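Local coordinates for periplasmic molybdate-binding protein (Azotobacter vinelandii, PDB 1ATG) that binds molybdate or tungstate in a pocket between its two domains and probably serves as the periplasmic receptor of a molybdate ABC transporter, at residues Lys81-Ser86 with Gly177-Pro182; Ile107-Pro112 with Leu160-Leu165; Gly72-Tyr77 with Gln193-Lys198; Leu2-Ala7 with Val51-Asp56. One frame throughout, in Å; residues are numbered along the deposited sequence. Where two conformers were deposited one is given.

Contact 1 of 4, residues Lys81-Ser86 with Gly177-Pro182; sequences KLVLWS and GSHWFP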
loop_
_atom_site.group_PDB
_atom_site.type_symbol
_atom_site.label_atom_id
_atom_site.label_comp_id
_atom_site.label_asym_id
_atom_site.label_seq_id
_atom_site.Cartn_x
_atom_site.Cartn_y
_atom_site.Cartn_z
ATOM N N LYS A 81 -5.806 3.155 -3.842
ATOM C CA LYS A 81 -7.253 3.061 -3.869
ATOM C C LYS A 81 -7.646 1.908 -2.956
ATOM O O LYS A 81 -7.308 0.745 -3.215
ATOM C CB LYS A 81 -7.720 2.793 -5.297
ATOM C CG LYS A 81 -9.216 2.861 -5.521
ATOM C CD LYS A 81 -9.545 3.082 -6.994
ATOM C CE LYS A 81 -11.040 3.282 -7.189
ATOM N NZ LYS A 81 -11.354 3.792 -8.554
ATOM N N LEU A 82 -8.368 2.241 -1.907
ATOM C CA LEU A 82 -8.833 1.239 -0.954
ATOM C C LEU A 82 -9.971 0.431 -1.544
ATOM O O LEU A 82 -10.875 0.961 -2.219
ATOM C CB LEU A 82 -9.349 1.973 0.285
ATOM C CG LEU A 82 -9.836 1.078 1.426
ATOM C CD1 LEU A 82 -8.703 0.298 2.076
ATOM C CD2 LEU A 82 -10.517 1.961 2.467
ATOM N N VAL A 83 -9.982 -0.873 -1.260
ATOM C CA VAL A 83 -11.044 -1.738 -1.733
ATOM C C VAL A 83 -11.521 -2.670 -0.626
ATOM O O VAL A 83 -10.676 -3.235 0.111
ATOM C CB VAL A 83 -10.626 -2.634 -2.918
ATOM C CG1 VAL A 83 -11.874 -3.164 -3.625
ATOM C CG2 VAL A 83 -9.724 -1.954 -3.924
ATOM N N LEU A 84 -12.821 -2.808 -0.476
ATOM C CA LEU A 84 -13.385 -3.871 0.354
ATOM C C LEU A 84 -13.525 -5.082 -0.579
ATOM O O LEU A 84 -14.154 -4.972 -1.655
ATOM C CB LEU A 84 -14.755 -3.473 0.883
ATOM C CG LEU A 84 -15.458 -4.584 1.682
ATOM C CD1 LEU A 84 -14.724 -4.886 2.976
ATOM C CD2 LEU A 84 -16.897 -4.181 1.964
ATOM N N TRP A 85 -12.909 -6.189 -0.225
ATOM C CA TRP A 85 -12.849 -7.336 -1.113
ATOM C C TRP A 85 -13.261 -8.586 -0.364
ATOM O O TRP A 85 -13.063 -8.734 0.833
ATOM C CB TRP A 85 -11.389 -7.479 -1.581
ATOM C CG TRP A 85 -11.116 -8.557 -2.583
ATOM C CD1 TRP A 85 -11.810 -8.807 -3.741
ATOM C CD2 TRP A 85 -10.091 -9.551 -2.505
ATOM N NE1 TRP A 85 -11.248 -9.882 -4.390
ATOM C CE2 TRP A 85 -10.205 -10.365 -3.660
ATOM C CE3 TRP A 85 -9.069 -9.834 -1.599
ATOM C CZ2 TRP A 85 -9.343 -11.423 -3.905
ATOM C CZ3 TRP A 85 -8.214 -10.891 -1.865
ATOM C CH2 TRP A 85 -8.347 -11.670 -3.015
ATOM N N SER A 86 -13.821 -9.524 -1.125
ATOM C CA SER A 86 -14.019 -10.882 -0.682
ATOM C C SER A 86 -13.593 -11.803 -1.833
ATOM O O SER A 86 -13.862 -11.500 -3.003
ATOM C CB SER A 86 -15.457 -11.203 -0.294
ATOM O OG SER A 86 -15.610 -12.579 0.070
ATOM N N GLY A 177 -13.567 -12.512 -7.264
ATOM C CA GLY A 177 -14.388 -12.440 -6.058
ATOM C C GLY A 177 -15.449 -11.368 -6.160
ATOM O O GLY A 177 -16.188 -11.294 -7.142
ATOM N N SER A 178 -15.545 -10.527 -5.133
ATOM C CA SER A 178 -16.476 -9.409 -5.135
ATOM C C SER A 178 -15.806 -8.204 -4.479
ATOM O O SER A 178 -14.933 -8.395 -3.625
ATOM C CB SER A 178 -17.818 -9.749 -4.511
ATOM O OG SER A 178 -17.653 -10.234 -3.188
ATOM N N HIS A 179 -16.172 -6.992 -4.882
ATOM C CA HIS A 179 -15.495 -5.830 -4.311
ATOM C C HIS A 179 -16.354 -4.584 -4.311
ATOM O O HIS A 179 -17.312 -4.433 -5.075
ATOM C CB HIS A 179 -14.181 -5.557 -5.052
ATOM C CG HIS A 179 -14.410 -5.002 -6.427
ATOM N ND1 HIS A 179 -14.737 -5.815 -7.500
ATOM C CD2 HIS A 179 -14.391 -3.728 -6.887
ATOM C CE1 HIS A 179 -14.888 -5.067 -8.579
ATOM N NE2 HIS A 179 -14.700 -3.810 -8.238
ATOM N N TRP A 180 -15.976 -3.672 -3.424
ATOM C CA TRP A 180 -16.609 -2.367 -3.305
ATOM C C TRP A 180 -15.529 -1.336 -3.018
ATOM O O TRP A 180 -14.700 -1.521 -2.125
ATOM C CB TRP A 180 -17.614 -2.315 -2.166
ATOM C CG TRP A 180 -18.165 -0.963 -1.820
ATOM C CD1 TRP A 180 -18.883 -0.126 -2.637
ATOM C CD2 TRP A 180 -18.036 -0.269 -0.574
ATOM N NE1 TRP A 180 -19.227 1.017 -1.967
ATOM C CE2 TRP A 180 -18.727 0.958 -0.694
ATOM C CE3 TRP A 180 -17.432 -0.585 0.642
ATOM C CZ2 TRP A 180 -18.829 1.851 0.362
ATOM C CZ3 TRP A 180 -17.534 0.319 1.687
ATOM C CH2 TRP A 180 -18.225 1.531 1.545
ATOM N N PHE A 181 -15.511 -0.278 -3.822
ATOM C CA PHE A 181 -14.613 0.843 -3.575
ATOM C C PHE A 181 -15.307 1.836 -2.669
ATOM O O PHE A 181 -16.263 2.517 -3.084
ATOM C CB PHE A 181 -14.243 1.585 -4.868
ATOM C CG PHE A 181 -13.427 0.788 -5.834
ATOM C CD1 PHE A 181 -12.082 0.538 -5.572
ATOM C CD2 PHE A 181 -13.967 0.286 -7.003
ATOM C CE1 PHE A 181 -11.307 -0.189 -6.459
ATOM C CE2 PHE A 181 -13.193 -0.439 -7.890
ATOM C CZ PHE A 181 -11.865 -0.680 -7.628
ATOM N N PRO A 182 -14.890 2.023 -1.436
ATOM C CA PRO A 182 -15.482 3.105 -0.648
ATOM C C PRO A 182 -15.229 4.435 -1.355
ATOM O O PRO A 182 -14.136 4.690 -1.859
ATOM C CB PRO A 182 -14.729 3.038 0.668
ATOM C CG PRO A 182 -14.189 1.644 0.756
ATOM C CD PRO A 182 -13.850 1.293 -0.689
HETATM O O HOH W 1 -11.767 3.578 -2.682
#
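In the conformer described, Lys81 lies extended across one face of the Phe181 ring, the two side chains meeting at about a right angle. Its CE stands 3.6 Å from the centroid of the Phe181 ring as a CH-pi donor, and the chain then carries NZ to 4.4 Å from that centroid, only 4° off the ring normal. The ammonium is therefore a cation-pi partner directly above the ring. Val83 lies alongside Phe181 and points the same way, with CG2 3.5 Å from CE1 of Phe181. Replacing Phe181 by an alanine would probably leave the Lys81 ammonium without its aromatic partner and strip Val83 CG2 of its packing on this side. On the sheet face that carries Leu84 and Trp180, Leu84 has CG anti to the backbone N (chi1 176°), and its CD2 branch slants against the indole, 3.9 Å from CE3 of Trp180; CB of Leu84 touches the same ring atom. These contacts decorate an antiparallel pairing in the two-domain fold of the periplasmic binding proteins, where strand 178-180 runs beside the end of strand 75-86. Leu84 and Trp180 exchange two backbone hydrogen bonds, as do Ser86 and Ser178, while the non-hydrogen-bonded pair Trp85 and His179 lies between them. The indole NE1 of Trp85 bonds to Pro176 O. Gly177 has positive phi, and its CA lies 3.2 Å from Ser86 O, a close approach that suits glycine. Beside the end of strand 178-180, one water donates to both Leu82 O (2.8 Å) and Pro182 O, while Leu82 and Pro182 reach helix 116-127 through Val124.

Contact 2 of 4, residues Ile107-Pro112 with Leu160-Leu165; sequences IAISNP and LGFVAL
Ile107 and Ile109 both send their CD1 methyls to one side of the Phe162 ring, and this trio forms the apolar centre. CD1 of Ile109 lies 3.8 Å from CD2 of Phe162 and close to the ring plane, so it meets an edge, with its CG1 also in that plane. The two side chains run side by side and point the same way. Ile107 comes at a slant instead: with CG1 anti to the backbone N (chi1 -179°) and the chain extended beyond it, CD1 arrives 3.8 Å from CE2 of Phe162. On the way its CG1 passes 3.8 Å from CB of Leu160. Further in this direction Leu84 touches Ile107 and Leu82 touches Phe162, while Thr122 and Leu125 of helix 116-127 cover Ile109.

Ala108 and Gly161 face each other across the parallel strands 107-110 and 160-164, neighbours in the sheet of the lobe built from the middle of the chain, as in other type 2 periplasmic binding proteins. Ala108 is gripped through both its polar backbone atoms: its N donates to Leu160 O at 2.8 Å, and its O accepts from Phe162 N at 3.0 Å, nearly in line with the carbonyl. CA of Gly161 adds a longer C-H...O contact to that same oxygen. Beyond this the strands part, and a water takes over, accepting from Ser110 N at 3.0 Å and donating to Phe162 O at 2.7 Å.

The chemistry thus divides the work: directional backbone bonds fix the register of buried strands, water satisfies the polar groups where they diverge, and the isoleucine methyls pack against the phenyl ring.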
loop_
_atom_site.group_PDB
_atom_site.type_symbol
_atom_site.label_atom_id
_atom_site.label_comp_id
_atom_site.label_asym_id
_atom_site.label_seq_id
_atom_site.Cartn_x
_atom_site.Cartn_y
_atom_site.Cartn_z
ATOM N N ILE A 107 -13.523 -9.619 9.149
ATOM C CA ILE A 107 -12.972 -8.715 8.151
ATOM C C ILE A 107 -11.521 -8.467 8.523
ATOM O O ILE A 107 -11.205 -8.077 9.677
ATOM C CB ILE A 107 -13.775 -7.400 8.073
ATOM C CG1 ILE A 107 -13.162 -6.497 6.992
ATOM C CG2 ILE A 107 -13.909 -6.664 9.401
ATOM C CD1 ILE A 107 -14.055 -5.327 6.614
ATOM N N ALA A 108 -10.613 -8.705 7.594
ATOM C CA ALA A 108 -9.189 -8.471 7.786
ATOM C C ALA A 108 -8.870 -7.004 7.548
ATOM O O ALA A 108 -9.116 -6.480 6.448
ATOM C CB ALA A 108 -8.366 -9.357 6.864
ATOM N N ILE A 109 -8.374 -6.325 8.582
ATOM C CA ILE A 109 -8.013 -4.915 8.457
ATOM C C ILE A 109 -6.604 -4.777 8.991
ATOM O O ILE A 109 -6.317 -5.175 10.136
ATOM C CB ILE A 109 -8.960 -3.956 9.190
ATOM C CG1 ILE A 109 -10.406 -4.244 8.770
ATOM C CG2 ILE A 109 -8.555 -2.509 8.935
ATOM C CD1 ILE A 109 -11.449 -3.303 9.306
ATOM N N SER A 110 -5.702 -4.223 8.191
ATOM C CA SER A 110 -4.328 -4.076 8.685
ATOM C C SER A 110 -4.330 -3.080 9.845
ATOM O O SER A 110 -5.150 -2.181 9.967
ATOM C CB SER A 110 -3.345 -3.742 7.587
ATOM O OG SER A 110 -3.673 -2.597 6.847
ATOM N N ASN A 111 -3.370 -3.277 10.746
ATOM C CA ASN A 111 -3.247 -2.467 11.959
ATOM C C ASN A 111 -3.136 -0.998 11.604
ATOM O O ASN A 111 -2.121 -0.634 11.001
ATOM C CB ASN A 111 -2.003 -2.999 12.674
ATOM C CG ASN A 111 -1.693 -2.283 13.973
ATOM O OD1 ASN A 111 -2.217 -1.218 14.243
ATOM N ND2 ASN A 111 -0.861 -2.930 14.800
ATOM N N PRO A 112 -4.065 -0.158 11.995
ATOM C CA PRO A 112 -4.070 1.227 11.560
ATOM C C PRO A 112 -2.959 2.072 12.129
ATOM O O PRO A 112 -2.639 3.119 11.554
ATOM C CB PRO A 112 -5.462 1.727 11.926
ATOM C CG PRO A 112 -5.825 0.889 13.112
ATOM C CD PRO A 112 -5.299 -0.491 12.748
ATOM N N LEU A 160 -14.141 -11.078 4.547
ATOM C CA LEU A 160 -13.953 -9.759 3.963
ATOM C C LEU A 160 -12.561 -9.252 4.289
ATOM O O LEU A 160 -11.994 -9.642 5.314
ATOM C CB LEU A 160 -14.952 -8.756 4.550
ATOM C CG LEU A 160 -16.437 -9.056 4.377
ATOM C CD1 LEU A 160 -17.248 -7.901 4.960
ATOM C CD2 LEU A 160 -16.823 -9.279 2.920
ATOM N N GLY A 161 -12.103 -8.269 3.516
ATOM C CA GLY A 161 -10.854 -7.601 3.866
ATOM C C GLY A 161 -10.776 -6.241 3.198
ATOM O O GLY A 161 -11.347 -6.019 2.134
ATOM N N PHE A 162 -10.041 -5.338 3.849
ATOM C CA PHE A 162 -9.700 -4.045 3.256
ATOM C C PHE A 162 -8.291 -4.152 2.696
ATOM O O PHE A 162 -7.317 -4.396 3.419
ATOM C CB PHE A 162 -9.801 -2.909 4.262
ATOM C CG PHE A 162 -11.166 -2.311 4.411
ATOM C CD1 PHE A 162 -11.800 -1.723 3.330
ATOM C CD2 PHE A 162 -11.830 -2.330 5.632
ATOM C CE1 PHE A 162 -13.049 -1.156 3.467
ATOM C CE2 PHE A 162 -13.069 -1.750 5.778
ATOM C CZ PHE A 162 -13.699 -1.163 4.693
ATOM N N VAL A 163 -8.195 -4.053 1.360
ATOM C CA VAL A 163 -6.951 -4.278 0.645
ATOM C C VAL A 163 -6.648 -3.149 -0.329
ATOM O O VAL A 163 -7.447 -2.219 -0.480
ATOM C CB VAL A 163 -6.994 -5.633 -0.103
ATOM C CG1 VAL A 163 -7.284 -6.813 0.826
ATOM C CG2 VAL A 163 -8.023 -5.606 -1.228
ATOM N N ALA A 164 -5.504 -3.219 -0.973
ATOM C CA ALA A 164 -5.126 -2.258 -1.997
ATOM C C ALA A 164 -5.612 -2.769 -3.344
ATOM O O ALA A 164 -5.498 -3.947 -3.674
ATOM C CB ALA A 164 -3.613 -2.106 -2.022
ATOM N N LEU A 165 -6.050 -1.861 -4.212
ATOM C CA LEU A 165 -6.490 -2.276 -5.547
ATOM C C LEU A 165 -5.400 -3.006 -6.292
ATOM O O LEU A 165 -5.636 -4.004 -6.984
ATOM C CB LEU A 165 -6.966 -1.042 -6.326
ATOM C CG LEU A 165 -7.386 -1.302 -7.786
ATOM C CD1 LEU A 165 -8.464 -2.363 -7.890
ATOM C CD2 LEU A 165 -7.878 -0.003 -8.423
HETATM O O HOH W 2 -6.283 -2.948 5.510
#

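Contact 3 of 4, residues Gly72-Tyr77 with Gln193-Lys198; sequences GSRFTY and QAVITK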
loop_
_atom_site.group_PDB
_atom_site.type_symbol
_atom_site.label_atom_id
_atom_site.label_comp_id
_atom_site.label_asym_id
_atom_site.label_seq_id
_atom_site.Cartn_x
_atom_site.Cartn_y
_atom_site.Cartn_z
ATOM N N GLY A 72 15.350 16.969 -0.403
ATOM C CA GLY A 72 14.867 17.165 -1.758
ATOM C C GLY A 72 14.439 15.913 -2.499
ATOM O O GLY A 72 13.969 16.016 -3.644
ATOM N N SER A 73 14.567 14.725 -1.918
ATOM C CA SER A 73 14.210 13.495 -2.600
ATOM C C SER A 73 12.772 13.044 -2.373
ATOM O O SER A 73 12.317 12.164 -3.122
ATOM C CB SER A 73 15.117 12.335 -2.175
ATOM O OG SER A 73 14.861 11.934 -0.835
ATOM N N ARG A 74 12.081 13.616 -1.415
ATOM C CA ARG A 74 10.709 13.174 -1.140
ATOM C C ARG A 74 9.705 13.574 -2.202
ATOM O O ARG A 74 9.634 14.744 -2.595
ATOM C CB ARG A 74 10.299 13.773 0.210
ATOM C CG ARG A 74 8.968 13.206 0.701
ATOM C CD ARG A 74 8.848 13.461 2.202
ATOM N NE ARG A 74 9.029 14.884 2.495
ATOM C CZ ARG A 74 8.045 15.761 2.362
ATOM N NH1 ARG A 74 6.833 15.413 1.967
ATOM N NH2 ARG A 74 8.277 17.046 2.645
ATOM N N PHE A 75 8.877 12.626 -2.650
ATOM C CA PHE A 75 7.846 12.928 -3.628
ATOM C C PHE A 75 6.724 11.891 -3.561
ATOM O O PHE A 75 6.892 10.803 -3.005
ATOM C CB PHE A 75 8.431 13.017 -5.035
ATOM C CG PHE A 75 8.693 11.705 -5.711
ATOM C CD1 PHE A 75 9.776 10.924 -5.368
ATOM C CD2 PHE A 75 7.856 11.240 -6.721
ATOM C CE1 PHE A 75 10.014 9.717 -5.999
ATOM C CE2 PHE A 75 8.072 10.038 -7.351
ATOM C CZ PHE A 75 9.163 9.279 -6.997
ATOM N N THR A 76 5.584 12.296 -4.080
ATOM C CA THR A 76 4.430 11.397 -4.167
ATOM C C THR A 76 4.562 10.530 -5.401
ATOM O O THR A 76 4.469 11.060 -6.525
ATOM C CB THR A 76 3.120 12.186 -4.199
ATOM O OG1 THR A 76 3.068 12.915 -2.966
ATOM C CG2 THR A 76 1.915 11.277 -4.316
ATOM N N TYR A 77 4.771 9.231 -5.249
ATOM C CA TYR A 77 4.956 8.324 -6.373
ATOM C C TYR A 77 3.673 7.633 -6.807
ATOM O O TYR A 77 3.617 7.094 -7.922
ATOM C CB TYR A 77 6.037 7.274 -6.065
ATOM C CG TYR A 77 5.635 6.276 -5.009
ATOM C CD1 TYR A 77 5.816 6.547 -3.659
ATOM C CD2 TYR A 77 5.075 5.055 -5.338
ATOM C CE1 TYR A 77 5.431 5.635 -2.681
ATOM C CE2 TYR A 77 4.673 4.142 -4.379
ATOM C CZ TYR A 77 4.859 4.452 -3.061
ATOM O OH TYR A 77 4.459 3.534 -2.106
ATOM N N GLN A 193 4.304 8.378 -0.472
ATOM C CA GLN A 193 5.542 9.088 -0.770
ATOM C C GLN A 193 6.760 8.204 -0.600
ATOM O O GLN A 193 6.758 7.202 0.117
ATOM C CB GLN A 193 5.681 10.335 0.107
ATOM C CG GLN A 193 4.605 11.371 -0.192
ATOM C CD GLN A 193 5.070 12.762 0.201
ATOM O OE1 GLN A 193 5.582 12.940 1.307
ATOM N NE2 GLN A 193 4.918 13.718 -0.706
ATOM N N ALA A 194 7.804 8.571 -1.344
ATOM C CA ALA A 194 9.059 7.874 -1.350
ATOM C C ALA A 194 10.192 8.856 -1.025
ATOM O O ALA A 194 10.063 10.055 -1.235
ATOM C CB ALA A 194 9.336 7.237 -2.705
ATOM N N VAL A 195 11.252 8.295 -0.457
ATOM C CA VAL A 195 12.436 9.095 -0.163
ATOM C C VAL A 195 13.671 8.239 -0.447
ATOM O O VAL A 195 13.673 7.014 -0.451
ATOM C CB VAL A 195 12.573 9.569 1.296
ATOM C CG1 VAL A 195 11.608 10.684 1.650
ATOM C CG2 VAL A 195 12.428 8.409 2.280
ATOM N N ILE A 196 14.781 8.957 -0.669
ATOM C CA ILE A 196 16.097 8.344 -0.708
ATOM C C ILE A 196 16.629 8.429 0.737
ATOM O O ILE A 196 16.409 9.432 1.404
ATOM C CB ILE A 196 17.076 9.044 -1.658
ATOM C CG1 ILE A 196 16.609 8.861 -3.110
ATOM C CG2 ILE A 196 18.497 8.516 -1.489
ATOM C CD1 ILE A 196 17.447 9.626 -4.118
ATOM N N THR A 197 17.227 7.341 1.189
ATOM C CA THR A 197 17.802 7.325 2.548
ATOM C C THR A 197 19.125 8.094 2.501
ATOM O O THR A 197 19.978 7.718 1.707
ATOM C CB THR A 197 17.948 5.883 3.025
ATOM O OG1 THR A 197 16.652 5.235 3.092
ATOM C CG2 THR A 197 18.557 5.820 4.424
ATOM N N LYS A 198 19.282 9.128 3.315
ATOM C CA LYS A 198 20.460 9.991 3.281
ATOM C C LYS A 198 21.802 9.295 3.315
ATOM O O LYS A 198 22.749 9.716 2.632
ATOM C CB LYS A 198 20.384 11.009 4.430
ATOM C CG LYS A 198 21.323 12.202 4.291
ATOM C CD LYS A 198 20.882 13.321 5.230
ATOM C CE LYS A 198 21.961 14.367 5.429
ATOM N NZ LYS A 198 21.527 15.408 6.407
#
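Gln193 supplies most of the side-chain polarity by using both ends of its amide. OE1 accepts from NH1 of Arg74 at 2.8 Å, the donor lying in the carbonyl plane on a lone pair and the oxygen almost exactly in the guanidinium plane, although the two flat groups are turned 55° apart. NE2 donates to OG1 of Thr76 at 3.0 Å, close to the amide plane. Held at both ends, the amide has its rotation fixed. A leucine at Gln193 would probably leave Arg74 NH1 and Thr76 OG1 without these mates. NE of Arg74 is held separately, in a salt bridge to Asp64. Ser73 adds a further side-chain bond: its OG, set between the backbone N and the carbonyl carbon (chi1 70°), accepts from Ile196 N at 3.0 Å, while also bonding to Leu70 O.

Backbone bonds join Phe75 and Ala194 as an antiparallel hydrogen-bonded pair, with Ala194 N to Phe75 O at 2.9 Å and Phe75 N to Ala194 O at 3.2 Å.

Apolar contact is lighter. The Tyr77 ring turns its edge to the chain at Gln193 and Ala194, and its CD1 is 3.7 Å from CB of Ala194. Arg74 and Val195 run side by side, CB of the one 3.7 Å from CG1 of the other.

The pairing joins strand 191-196 to the start of strand 75-86, which runs on into the other lobe of this periplasmic binding protein fold; Tyr77 lies near the anion pocket. Strand 51-53 flanks 191-196 on its other side. Helix 203-212 packs on Phe75, Ala194 and Ile196 through Met210, whereas Pro60 of helix 58-65 meets Arg74, Gln193 and Val195.

Contact 4 of 4, residues Leu2-Ala7 with Val51-Asp56; sequences LKVVTA and VFFSAD. With WO4 (tungstate(VI)ion), chain B.
Ala7 and Ala55 meet methyl to methyl, CB to CB 3.8 Å, and both touch the bound tungstate: its O2 is 3.4 Å from Ala7 CB and 3.5 Å from Ala55 CB. They give the anion a nonpolar wall, while its hydrogen bonds come from Thr8, Asn9, Ser36, Tyr117 and Val146. Such a snug lining of small side chains is consistent with selection of the oxyanion by size.

Behind Ala7, the backbone sets its position. Ala7 N donates to Phe53 O at 2.8 Å in a nearly straight bond, and further back Phe53 N donates to Val5 O and Val5 N to Val51 O, the regular alternation of parallel strands. At the far end the Val51 N to Lys3 O bond is weak. Ala55 N bonds instead to Ser36 OG, itself a ligand of the tungstate. Thr6 OG1 turns along its own strand and donates to Ala7 O, passing 3.6 Å from CB of Phe53 as it does.

On the same face as Thr6, Val4 meets Phe53. With Val4 CG1 anti to the backbone N (chi1 179°), that methyl sits at the edge of the phenyl ring, near its plane, 3.4 Å from CE2 of Phe53. Val4 CG2 leans instead on CB of Val51. The opposite face carries Val5 and Phe52, with Val5 CG1 3.9 Å from CD1 of Phe52. Past the strand, Ser54 OG donates to Asp56 OD1, which caps Ser59 N at the start of helix 58-65.

Strand 2-7 sits between 29-34 and 51-53. Helix 36-44 covers the Val5 and Phe52 face through Val39, and helix 203-212 covers the other, Phe209 meeting Phe53 and Met210 meeting Val51.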
loop_
_atom_site.group_PDB
_atom_site.type_symbol
_atom_site.label_atom_id
_atom_site.label_comp_id
_atom_site.label_asym_id
_atom_site.label_seq_id
_atom_site.Cartn_x
_atom_site.Cartn_y
_atom_site.Cartn_z
ATOM N N LEU A 2 20.968 -1.553 -5.999
ATOM C CA LEU A 2 20.080 -0.724 -5.197
ATOM C C LEU A 2 19.217 -1.574 -4.264
ATOM O O LEU A 2 18.635 -2.556 -4.713
ATOM C CB LEU A 2 19.198 0.114 -6.129
ATOM C CG LEU A 2 18.573 1.390 -5.580
ATOM C CD1 LEU A 2 19.635 2.439 -5.307
ATOM C CD2 LEU A 2 17.521 1.921 -6.552
ATOM N N LYS A 3 19.175 -1.168 -3.002
ATOM C CA LYS A 3 18.348 -1.872 -2.019
ATOM C C LYS A 3 17.121 -1.008 -1.736
ATOM O O LYS A 3 17.243 0.087 -1.218
ATOM C CB LYS A 3 19.138 -2.147 -0.742
ATOM C CG LYS A 3 20.369 -3.016 -0.992
ATOM C CD LYS A 3 21.335 -2.974 0.184
ATOM C CE LYS A 3 22.059 -1.644 0.288
ATOM N NZ LYS A 3 22.891 -1.545 1.522
ATOM N N VAL A 4 15.967 -1.518 -2.181
ATOM C CA VAL A 4 14.717 -0.776 -2.053
ATOM C C VAL A 4 13.733 -1.492 -1.127
ATOM O O VAL A 4 13.493 -2.676 -1.316
ATOM C CB VAL A 4 14.070 -0.613 -3.445
ATOM C CG1 VAL A 4 12.745 0.133 -3.378
ATOM C CG2 VAL A 4 15.019 0.123 -4.388
ATOM N N VAL A 5 13.204 -0.736 -0.187
ATOM C CA VAL A 5 12.211 -1.269 0.748
ATOM C C VAL A 5 10.875 -0.589 0.469
ATOM O O VAL A 5 10.798 0.612 0.243
ATOM C CB VAL A 5 12.647 -1.103 2.208
ATOM C CG1 VAL A 5 12.766 0.358 2.592
ATOM C CG2 VAL A 5 11.700 -1.856 3.142
ATOM N N THR A 6 9.824 -1.399 0.463
ATOM C CA THR A 6 8.497 -0.882 0.168
ATOM C C THR A 6 7.449 -1.312 1.179
ATOM O O THR A 6 7.450 -2.429 1.686
ATOM C CB THR A 6 8.050 -1.301 -1.242
ATOM O OG1 THR A 6 6.780 -0.693 -1.547
ATOM C CG2 THR A 6 7.874 -2.805 -1.411
ATOM N N ALA A 7 6.507 -0.414 1.405
ATOM C CA ALA A 7 5.249 -0.740 2.081
ATOM C C ALA A 7 4.663 -1.911 1.305
ATOM O O ALA A 7 4.705 -1.955 0.063
ATOM C CB ALA A 7 4.338 0.468 2.037
ATOM N N VAL A 51 16.392 3.322 -0.847
ATOM C CA VAL A 51 15.129 3.965 -1.183
ATOM C C VAL A 51 13.988 3.318 -0.374
ATOM O O VAL A 51 13.986 2.104 -0.215
ATOM C CB VAL A 51 14.811 3.797 -2.683
ATOM C CG1 VAL A 51 13.417 4.292 -3.061
ATOM C CG2 VAL A 51 15.831 4.493 -3.582
ATOM N N PHE A 52 13.063 4.157 0.057
ATOM C CA PHE A 52 11.890 3.712 0.794
ATOM C C PHE A 52 10.627 4.254 0.109
ATOM O O PHE A 52 10.475 5.449 -0.055
ATOM C CB PHE A 52 11.949 4.209 2.238
ATOM C CG PHE A 52 10.723 4.058 3.090
ATOM C CD1 PHE A 52 9.872 2.962 3.053
ATOM C CD2 PHE A 52 10.433 5.067 3.995
ATOM C CE1 PHE A 52 8.767 2.901 3.888
ATOM C CE2 PHE A 52 9.332 4.996 4.837
ATOM C CZ PHE A 52 8.498 3.903 4.784
ATOM N N PHE A 53 9.723 3.320 -0.212
ATOM C CA PHE A 53 8.387 3.616 -0.697
ATOM C C PHE A 53 7.401 3.389 0.461
ATOM O O PHE A 53 7.184 2.242 0.873
ATOM C CB PHE A 53 7.988 2.711 -1.858
ATOM C CG PHE A 53 8.755 2.994 -3.117
ATOM C CD1 PHE A 53 8.429 4.053 -3.939
ATOM C CD2 PHE A 53 9.822 2.185 -3.469
ATOM C CE1 PHE A 53 9.145 4.324 -5.087
ATOM C CE2 PHE A 53 10.545 2.434 -4.632
ATOM C CZ PHE A 53 10.200 3.507 -5.435
ATOM N N SER A 54 6.856 4.474 0.981
ATOM C CA SER A 54 5.873 4.324 2.057
ATOM C C SER A 54 4.452 4.236 1.500
ATOM O O SER A 54 4.238 4.641 0.331
ATOM C CB SER A 54 5.965 5.530 2.991
ATOM O OG SER A 54 5.155 5.301 4.135
ATOM N N ALA A 55 3.477 3.844 2.312
ATOM C CA ALA A 55 2.077 3.910 1.915
ATOM C C ALA A 55 1.447 5.213 2.406
ATOM O O ALA A 55 0.244 5.388 2.238
ATOM C CB ALA A 55 1.290 2.727 2.471
ATOM N N ASP A 56 2.231 6.130 2.968
ATOM C CA ASP A 56 1.729 7.411 3.430
ATOM C C ASP A 56 2.778 8.496 3.165
ATOM O O ASP A 56 3.812 8.290 2.554
ATOM C CB ASP A 56 1.364 7.370 4.912
ATOM C CG ASP A 56 2.498 7.179 5.882
ATOM O OD1 ASP A 56 3.691 7.227 5.534
ATOM O OD2 ASP A 56 2.164 6.928 7.089
HETATM W W WO4 B . 0.925 -0.920 4.074
HETATM O O1 WO4 B . 0.971 -2.613 4.609
HETATM O O2 WO4 B . 1.166 -0.800 2.366
HETATM O O3 WO4 B . -0.634 -0.178 4.450
HETATM O O4 WO4 B . 2.181 0.036 4.879
#

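Overall arrangement
From the N terminus, contact 4 closes first, joining strand 2-7 to 51-53 around a loop that includes helices 11-25 and 36-44. The chain then enters strand 75-86, whose start opens contact 3 and whose end opens contact 1, with centres about 29 Å apart. Contact 2 opens next and closes at 160-165, contact 1 at 177-182 and contact 3 at 193-198, so the three nest and none cross; contact 4 stands in series before them. Contacts 3 and 4 build one lobe, touching through Tyr77 with Ser54; contacts 1 and 2 build the other, touching through Trp85 with Gly161. The long, interrupted strand 75-86 thus runs from one lobe into the other, and the oxyanion is held between them.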